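Local coordinates for protein putative isomerase (Sinorhizobium meliloti, PDB 2PPG) that belongs to the enolase superfamily as a putative isomerase, joining an N-terminal domain of the mandelate racemase type to a C-terminal domain of the TIM-barrel class, at residues T299-I304 and L331-A336; V315-T320 and A338-H343; R53-R58 and G69-L74. One frame throughout, in Å; residues are numbered along the deposited sequence.

Contact 1 of 3, residues T299-I304 and L331-A336; sequences TQFMRI and LQASAA
Ala333 meets both contributing side chains of the helix segment 299-304. Its CB lies 3.5 Å from CD2 of Phe301, with CE2 of the same ring almost as near, while the selenium of the selenomethionine Met302 approaches that methyl to 3.7 Å. The methyl thus sits in the angle between the phenyl ring and the selenium. Phe301 leaves its helix toward the other one, its CG anti to the backbone N (chi1 -166°), and its ring meets the Ala333 methyl obliquely. Met302 starts out to one side and comes nearer through its end: bends at chi2 and chi3 fold the chain so that CE turns on toward Ala336, whose CB it meets at 4.1 Å. One turn of the second helix is therefore spanned by this single side chain.

Next along the ring, CZ of Phe301 stands 4.3 Å from OG of Ser334, a looser contact; the hydroxyl is hydrogen-bonded to Ser330 O one turn back in its own helix. No hydrogen bond joins the two segments, and the interface of 188 Å² rests on apolar contacts.

Further out, Met293 touches both Phe301 and Ala333, and Pro291 packs on the phenyl ring. The flanks of the helices are tied by polar bonds: Thr299 OG1 to Trp133 NE1, Arg303 to Asp105 in a salt bridge, and Gln332 to the backbone of Cys145 and Leu376. The segment axes stand 10.4 Å apart and cross at -30°, running in the same general direction, as expected for consecutive helices on the outside of the alpha/beta barrel of the enolase superfamily.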
loop_
_atom_site.group_PDB
_atom_site.type_symbol
_atom_site.label_atom_id
_atom_site.label_comp_id
_atom_site.label_asym_id
_atom_site.label_seq_id
_atom_site.Cartn_x
_atom_site.Cartn_y
_atom_site.Cartn_z
ATOM N N THR A 299 -13.999 10.821 30.161
ATOM C CA THR A 299 -13.953 9.472 29.596
ATOM C C THR A 299 -13.321 9.471 28.210
ATOM O O THR A 299 -12.450 8.657 27.909
ATOM C CB THR A 299 -15.360 8.841 29.505
ATOM O OG1 THR A 299 -15.895 8.671 30.827
ATOM C CG2 THR A 299 -15.298 7.491 28.813
ATOM N N GLN A 300 -13.752 10.401 27.376
ATOM C CA GLN A 300 -13.331 10.411 25.995
ATOM C C GLN A 300 -11.904 10.949 25.944
ATOM O O GLN A 300 -11.050 10.421 25.229
ATOM C CB GLN A 300 -14.292 11.287 25.218
ATOM C CG GLN A 300 -14.580 10.836 23.834
ATOM C CD GLN A 300 -15.128 9.428 23.745
ATOM O OE1 GLN A 300 -16.265 9.151 24.141
ATOM N NE2 GLN A 300 -14.333 8.535 23.185
ATOM N N PHE A 301 -11.656 11.977 26.750
ATOM C CA PHE A 301 -10.353 12.612 26.888
ATOM C C PHE A 301 -9.286 11.572 27.225
ATOM O O PHE A 301 -8.206 11.570 26.635
ATOM C CB PHE A 301 -10.445 13.678 27.997
ATOM C CG PHE A 301 -9.291 14.655 28.040
ATOM C CD1 PHE A 301 -9.387 15.887 27.413
ATOM C CD2 PHE A 301 -8.138 14.372 28.779
ATOM C CE1 PHE A 301 -8.322 16.813 27.483
ATOM C CE2 PHE A 301 -7.073 15.290 28.852
ATOM C CZ PHE A 301 -7.165 16.506 28.202
HETATM N N MSE A 302 -9.597 10.684 28.162
HETATM C CA MSE A 302 -8.643 9.650 28.568
HETATM C C MSE A 302 -8.470 8.577 27.492
HETATM O O MSE A 302 -7.370 8.043 27.313
HETATM C CB MSE A 302 -9.045 9.016 29.907
HETATM C CG MSE A 302 -8.969 9.974 31.095
HETATM SE SE MSE A 302 -7.144 10.623 31.493
HETATM C CE MSE A 302 -6.368 8.923 32.084
ATOM N N ARG A 303 -9.546 8.276 26.765
ATOM C CA ARG A 303 -9.446 7.353 25.623
ATOM C C ARG A 303 -8.492 7.905 24.552
ATOM O O ARG A 303 -7.702 7.164 23.982
ATOM C CB ARG A 303 -10.830 6.981 25.049
ATOM C CG ARG A 303 -11.639 6.051 25.990
ATOM C CD ARG A 303 -13.127 5.817 25.586
ATOM N NE ARG A 303 -13.830 5.065 26.639
ATOM C CZ ARG A 303 -15.106 4.664 26.611
ATOM N NH1 ARG A 303 -15.887 4.928 25.576
ATOM N NH2 ARG A 303 -15.611 3.984 27.637
ATOM N N ILE A 304 -8.548 9.208 24.319
ATOM C CA ILE A 304 -7.681 9.858 23.348
ATOM C C ILE A 304 -6.239 9.906 23.835
ATOM O O ILE A 304 -5.316 9.630 23.074
ATOM C CB ILE A 304 -8.184 11.268 23.027
ATOM C CG1 ILE A 304 -9.472 11.166 22.216
ATOM C CG2 ILE A 304 -7.113 12.077 22.287
ATOM C CD1 ILE A 304 -9.897 12.445 21.554
ATOM N N LEU A 331 -6.941 19.542 33.707
ATOM C CA LEU A 331 -5.755 19.435 34.552
ATOM C C LEU A 331 -5.670 18.121 35.313
ATOM O O LEU A 331 -4.597 17.542 35.430
ATOM C CB LEU A 331 -5.715 20.601 35.531
ATOM C CG LEU A 331 -5.553 21.964 34.865
ATOM C CD1 LEU A 331 -5.358 22.992 35.953
ATOM C CD2 LEU A 331 -4.379 21.957 33.868
ATOM N N GLN A 332 -6.804 17.652 35.824
ATOM C CA GLN A 332 -6.865 16.347 36.474
ATOM C C GLN A 332 -6.479 15.216 35.521
ATOM O O GLN A 332 -5.706 14.319 35.886
ATOM C CB GLN A 332 -8.267 16.084 37.041
ATOM C CG GLN A 332 -8.603 16.865 38.309
ATOM C CD GLN A 332 -7.787 16.431 39.529
ATOM O OE1 GLN A 332 -7.263 15.310 39.587
ATOM N NE2 GLN A 332 -7.689 17.321 40.517
ATOM N N ALA A 333 -7.026 15.251 34.307
ATOM C CA ALA A 333 -6.775 14.182 33.354
ATOM C C ALA A 333 -5.346 14.270 32.847
ATOM O O ALA A 333 -4.655 13.252 32.760
ATOM C CB ALA A 333 -7.748 14.227 32.232
ATOM N N SER A 334 -4.893 15.488 32.553
ATOM C CA SER A 334 -3.493 15.693 32.184
ATOM C C SER A 334 -2.588 15.142 33.273
ATOM O O SER A 334 -1.523 14.613 32.977
ATOM C CB SER A 334 -3.171 17.169 31.919
ATOM O OG SER A 334 -3.910 17.680 30.823
ATOM N N ALA A 335 -3.019 15.233 34.528
ATOM C CA ALA A 335 -2.187 14.752 35.641
ATOM C C ALA A 335 -1.996 13.231 35.625
ATOM O O ALA A 335 -1.017 12.719 36.163
ATOM C CB ALA A 335 -2.753 15.218 36.995
ATOM N N ALA A 336 -2.930 12.522 34.992
ATOM C CA ALA A 336 -2.946 11.056 34.989
ATOM C C ALA A 336 -2.404 10.442 33.698
ATOM O O ALA A 336 -2.342 9.227 33.566
ATOM C CB ALA A 336 -4.358 10.568 35.237
#

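Contact 2 of 3, residues V315-T320 and A338-H343; sequences VIPHAT and ANVDCH
Pro317 and His343 meet at about a right angle, the pyrrolidine ring set against the imidazole. CB of Pro317 lies 3.3 Å from CD2 of His343, and CG of the proline approaches the same carbon. The carbonyl oxygen of Pro317 stands over one face of the imidazole, displaced toward its rim. His343 reaches this position with CG anti to its backbone N (chi1 -166°), which turns the ring toward segment 315-320, where CE1 also meets the methyl of Ala319 at 4.0 Å. The ring's orientation is further fixed from outside the two segments by a hydrogen bond between NE2 and Ser330 OG and by an edge-to-face contact with Tyr368.

Ile316 packs on Cys342: its CG2 rests 3.8 Å from CB of the cysteine. Its CA-H also addresses the carbonyl oxygen of Cys342, so side chain and backbone touch the same residue. At the start of the contact, Val315 spreads its two methyls over different partners. CG2 crosses the Asn339 side chain at roughly a right angle, touching its CB at 3.7 Å, whereas CB and CG1 lie obliquely against CG2 of Val340. The amide of Asn339 is directed to Ile313 O through ND2.

Between the backbones, a single bridge brackets Val340: Val315 N donates to Asn339 O (3.0 Å, nearly straight at 165°), and Asp341 N donates to Val315 O (3.1 Å). Past it no further backbone hydrogen bond joins the segments; Pro317 CD lies 3.0 Å from Cys342 O, and the Pro317 backbone is bonded instead to Glu344. The touching parts run 19° apart end to end. Near-parallel segments, one leaving strand 314-315 and the other entering strand 343-345, joined through helix 325-336, are characteristic of neighbouring beta/alpha units of a TIM-type barrel.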
loop_
_atom_site.group_PDB
_atom_site.type_symbol
_atom_site.label_atom_id
_atom_site.label_comp_id
_atom_site.label_asym_id
_atom_site.label_seq_id
_atom_site.Cartn_x
_atom_site.Cartn_y
_atom_site.Cartn_z
ATOM N N VAL A 315 0.742 14.763 23.916
ATOM C CA VAL A 315 -0.537 15.360 24.274
ATOM C C VAL A 315 -0.315 16.776 24.788
ATOM O O VAL A 315 0.345 16.971 25.807
ATOM C CB VAL A 315 -1.277 14.548 25.366
ATOM C CG1 VAL A 315 -2.696 15.079 25.542
ATOM C CG2 VAL A 315 -1.331 13.074 25.012
ATOM N N ILE A 316 -0.826 17.767 24.065
ATOM C CA ILE A 316 -0.824 19.131 24.558
ATOM C C ILE A 316 -2.256 19.675 24.605
ATOM O O ILE A 316 -2.750 20.238 23.634
ATOM C CB ILE A 316 0.125 20.054 23.744
ATOM C CG1 ILE A 316 1.548 19.495 23.756
ATOM C CG2 ILE A 316 0.119 21.452 24.345
ATOM C CD1 ILE A 316 2.513 20.228 22.859
ATOM N N PRO A 317 -2.940 19.487 25.739
ATOM C CA PRO A 317 -4.365 19.842 25.785
ATOM C C PRO A 317 -4.690 21.285 25.409
ATOM O O PRO A 317 -3.906 22.213 25.666
ATOM C CB PRO A 317 -4.751 19.552 27.241
ATOM C CG PRO A 317 -3.809 18.455 27.633
ATOM C CD PRO A 317 -2.491 18.896 27.012
ATOM N N HIS A 318 -5.851 21.433 24.785
ATOM C CA HIS A 318 -6.429 22.716 24.395
ATOM C C HIS A 318 -7.088 23.356 25.620
ATOM O O HIS A 318 -7.610 22.659 26.507
ATOM C CB HIS A 318 -7.479 22.448 23.320
ATOM C CG HIS A 318 -8.054 23.675 22.688
ATOM N ND1 HIS A 318 -9.323 24.132 22.974
ATOM C CD2 HIS A 318 -7.553 24.514 21.752
ATOM C CE1 HIS A 318 -9.571 25.213 22.258
ATOM N NE2 HIS A 318 -8.512 25.467 21.511
ATOM N N ALA A 319 -7.041 24.682 25.674
ATOM C CA ALA A 319 -7.745 25.444 26.700
ATOM C C ALA A 319 -8.530 26.578 26.035
ATOM O O ALA A 319 -8.068 27.172 25.057
ATOM C CB ALA A 319 -6.768 25.986 27.733
ATOM N N THR A 320 -9.717 26.876 26.553
ATOM C CA THR A 320 -10.566 27.854 25.892
ATOM C C THR A 320 -11.390 28.739 26.846
ATOM O O THR A 320 -11.100 28.827 28.039
ATOM C CB THR A 320 -11.480 27.151 24.875
ATOM O OG1 THR A 320 -12.160 28.128 24.082
ATOM C CG2 THR A 320 -12.499 26.232 25.594
ATOM N N ALA A 338 0.478 9.786 30.750
ATOM C CA ALA A 338 1.919 9.713 30.536
ATOM C C ALA A 338 2.428 10.761 29.544
ATOM O O ALA A 338 3.457 11.397 29.774
ATOM C CB ALA A 338 2.288 8.336 30.069
ATOM N N ASN A 339 1.688 10.958 28.459
ATOM C CA ASN A 339 2.182 11.725 27.319
ATOM C C ASN A 339 1.975 13.246 27.325
ATOM O O ASN A 339 2.248 13.901 26.308
ATOM C CB ASN A 339 1.625 11.137 26.007
ATOM C CG ASN A 339 2.388 9.910 25.549
ATOM O OD1 ASN A 339 2.890 9.137 26.366
ATOM N ND2 ASN A 339 2.468 9.719 24.235
ATOM N N VAL A 340 1.513 13.806 28.447
ATOM C CA VAL A 340 1.268 15.259 28.536
ATOM C C VAL A 340 2.517 16.127 28.714
ATOM O O VAL A 340 3.121 16.174 29.772
ATOM C CB VAL A 340 0.193 15.622 29.587
ATOM C CG1 VAL A 340 0.042 17.136 29.691
ATOM C CG2 VAL A 340 -1.141 14.995 29.195
ATOM N N ASP A 341 2.882 16.827 27.655
ATOM C CA ASP A 341 4.122 17.602 27.630
ATOM C C ASP A 341 3.918 18.996 28.213
ATOM O O ASP A 341 4.849 19.610 28.737
ATOM C CB ASP A 341 4.594 17.738 26.176
ATOM C CG ASP A 341 6.029 18.197 26.070
ATOM O OD1 ASP A 341 6.269 19.313 25.550
ATOM O OD2 ASP A 341 6.916 17.437 26.517
ATOM N N CYS A 342 2.674 19.461 28.140
ATOM C CA CYS A 342 2.362 20.870 28.159
ATOM C C CYS A 342 0.844 21.046 28.095
ATOM O O CYS A 342 0.134 20.115 27.770
ATOM C CB CYS A 342 2.968 21.482 26.910
ATOM S SG CYS A 342 3.294 23.182 27.063
ATOM N N HIS A 343 0.354 22.247 28.382
ATOM C CA HIS A 343 -1.077 22.522 28.385
ATOM C C HIS A 343 -1.282 23.986 28.040
ATOM O O HIS A 343 -0.647 24.857 28.629
ATOM C CB HIS A 343 -1.655 22.213 29.767
ATOM C CG HIS A 343 -3.147 22.130 29.815
ATOM N ND1 HIS A 343 -3.967 23.231 29.652
ATOM C CD2 HIS A 343 -3.971 21.081 30.057
ATOM C CE1 HIS A 343 -5.229 22.857 29.773
ATOM N NE2 HIS A 343 -5.260 21.557 30.017
#

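Contact 3 of 3, residues R53-R58 and G69-L74; sequences RSVLVR and GETYGL
Arg53 turns the edge of its guanidinium to the carbonyl oxygens of Gly73 and Leu74 at the open end of an antiparallel beta hairpin, strands 52-61 and 66-72 of the N-terminal domain. Its chain, bent at chi3 (54°), places NE 2.8 Å from Gly73 O, with that oxygen close to the guanidinium plane, and NH2 2.8 Å from Leu74 O in a more bent bond; NH2 also binds Tyr38 OH. Ser54 gives its hydroxyl to Glu70: OG to OE2 is 2.9 Å, on the anti lone pair of the carboxylate. OE2 also accepts from Ala323 N, just ahead of helix 325-336, and OE1 from Phe326 N in its first turn, so the serine helps to fix a group that links the two domains. Val55 pairs with Thr71 through two backbone bonds, and its CB packs on CG2 of Thr71 at 3.9 Å; Thr71 OG1 binds Gly294 O. Leu56 lies alongside Glu70, pointing the same way, CG against CG at 3.9 Å, covering the aliphatic part of the acid. Val57 closes the series: its N donates to Gly69 O at 3.0 Å, and its O accepts from Gly69 N at 2.8 Å, with an N-H...O angle of 171°.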
loop_
_atom_site.group_PDB
_atom_site.type_symbol
_atom_site.label_atom_id
_atom_site.label_comp_id
_atom_site.label_asym_id
_atom_site.label_seq_id
_atom_site.Cartn_x
_atom_site.Cartn_y
_atom_site.Cartn_z
ATOM N N ARG A 53 -19.700 32.908 27.443
ATOM C CA ARG A 53 -20.818 32.105 27.916
ATOM C C ARG A 53 -20.415 30.648 27.853
ATOM O O ARG A 53 -19.601 30.279 27.014
ATOM C CB ARG A 53 -22.047 32.341 27.050
ATOM C CG ARG A 53 -23.328 31.700 27.593
ATOM C CD ARG A 53 -24.539 32.076 26.760
ATOM N NE ARG A 53 -24.378 31.778 25.336
ATOM C CZ ARG A 53 -25.073 32.367 24.363
ATOM N NH1 ARG A 53 -25.969 33.298 24.663
ATOM N NH2 ARG A 53 -24.862 32.038 23.088
ATOM N N SER A 54 -20.956 29.835 28.759
ATOM C CA SER A 54 -20.756 28.392 28.753
ATOM C C SER A 54 -21.893 27.682 29.491
ATOM O O SER A 54 -22.650 28.308 30.236
ATOM C CB SER A 54 -19.426 28.029 29.398
ATOM O OG SER A 54 -19.484 28.248 30.797
ATOM N N VAL A 55 -22.003 26.374 29.294
ATOM C CA VAL A 55 -23.028 25.593 29.966
ATOM C C VAL A 55 -22.427 24.807 31.126
ATOM O O VAL A 55 -21.431 24.126 30.953
ATOM C CB VAL A 55 -23.774 24.651 28.980
ATOM C CG1 VAL A 55 -24.765 23.746 29.727
ATOM C CG2 VAL A 55 -24.473 25.463 27.890
ATOM N N LEU A 56 -23.034 24.932 32.306
ATOM C CA LEU A 56 -22.612 24.212 33.495
ATOM C C LEU A 56 -23.718 23.270 33.938
ATOM O O LEU A 56 -24.918 23.600 33.864
ATOM C CB LEU A 56 -22.292 25.161 34.648
ATOM C CG LEU A 56 -20.970 25.929 34.619
ATOM C CD1 LEU A 56 -21.025 27.182 33.720
ATOM C CD2 LEU A 56 -20.588 26.304 36.045
ATOM N N VAL A 57 -23.303 22.100 34.413
ATOM C CA VAL A 57 -24.218 21.096 34.870
ATOM C C VAL A 57 -23.875 20.825 36.323
ATOM O O VAL A 57 -22.699 20.765 36.690
ATOM C CB VAL A 57 -24.146 19.826 33.977
ATOM C CG1 VAL A 57 -24.498 18.582 34.744
ATOM C CG2 VAL A 57 -25.075 19.963 32.798
ATOM N N ARG A 58 -24.914 20.703 37.144
ATOM C CA ARG A 58 -24.780 20.426 38.561
ATOM C C ARG A 58 -25.550 19.149 38.830
ATOM O O ARG A 58 -26.740 19.074 38.538
ATOM C CB ARG A 58 -25.381 21.575 39.363
ATOM C CG ARG A 58 -25.323 21.429 40.867
ATOM C CD ARG A 58 -26.272 22.436 41.509
ATOM N NE ARG A 58 -26.086 22.520 42.953
ATOM C CZ ARG A 58 -26.727 21.769 43.846
ATOM N NH1 ARG A 58 -26.472 21.923 45.130
ATOM N NH2 ARG A 58 -27.618 20.866 43.457
ATOM N N GLY A 69 -20.071 19.949 36.260
ATOM C CA GLY A 69 -19.525 19.782 34.933
ATOM C C GLY A 69 -19.755 21.044 34.128
ATOM O O GLY A 69 -20.344 21.999 34.615
ATOM N N GLU A 70 -19.306 21.041 32.881
ATOM C CA GLU A 70 -19.307 22.239 32.089
ATOM C C GLU A 70 -18.918 21.905 30.656
ATOM O O GLU A 70 -17.988 21.137 30.407
ATOM C CB GLU A 70 -18.333 23.266 32.680
ATOM C CG GLU A 70 -18.415 24.655 32.025
ATOM C CD GLU A 70 -17.233 25.574 32.362
ATOM O OE1 GLU A 70 -16.255 25.117 33.000
ATOM O OE2 GLU A 70 -17.282 26.766 31.991
ATOM N N THR A 71 -19.638 22.481 29.707
ATOM C CA THR A 71 -19.290 22.315 28.309
ATOM C C THR A 71 -19.373 23.679 27.614
ATOM O O THR A 71 -19.521 24.696 28.283
ATOM C CB THR A 71 -20.164 21.232 27.645
ATOM O OG1 THR A 71 -19.777 21.060 26.272
ATOM C CG2 THR A 71 -21.660 21.589 27.753
ATOM N N TYR A 72 -19.222 23.701 26.294
ATOM C CA TYR A 72 -19.323 24.933 25.518
ATOM C C TYR A 72 -20.741 25.428 25.578
ATOM O O TYR A 72 -21.682 24.624 25.705
ATOM C CB TYR A 72 -19.000 24.681 24.051
ATOM C CG TYR A 72 -17.547 24.773 23.710
ATOM C CD1 TYR A 72 -16.591 23.992 24.370
ATOM C CD2 TYR A 72 -17.121 25.621 22.713
ATOM C CE1 TYR A 72 -15.236 24.072 24.037
ATOM C CE2 TYR A 72 -15.790 25.706 22.378
ATOM C CZ TYR A 72 -14.848 24.932 23.036
ATOM O OH TYR A 72 -13.529 25.056 22.667
ATOM N N GLY A 73 -20.884 26.747 25.483
ATOM C CA GLY A 73 -22.187 27.381 25.392
ATOM C C GLY A 73 -22.097 28.655 24.592
ATOM O O GLY A 73 -22.985 29.498 24.657
ATOM N N LEU A 74 -21.007 28.790 23.843
ATOM C CA LEU A 74 -20.763 29.920 22.966
ATOM C C LEU A 74 -21.956 30.258 22.077
ATOM O O LEU A 74 -22.356 31.409 21.981
ATOM C CB LEU A 74 -19.544 29.618 22.090
ATOM C CG LEU A 74 -18.160 30.163 22.466
ATOM C CD1 LEU A 74 -18.030 30.565 23.936
ATOM C CD2 LEU A 74 -17.084 29.173 22.061
#

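How the contacts relate
All three contacts are buried, but they join different levels of the fold. Contacts 1 and 2 alternate along the chain and share one neighbourhood: Ser334 of the first packs on Pro317 and His343 of the second, and the Phe301 ring reaches Pro317, so the outer helices pack directly on the strand ends. Contact 3 belongs to the other domain and does not touch contact 1; it meets contact 2 where Tyr72 packs on Thr320 and His318. The chemistry follows place: apolar side chains alone between helices, two backbone bonds plus ring packing at the barrel wall, and regular antiparallel backbone pairing, supplemented by side-chain bonds of Arg53 and Glu70, in the hairpin.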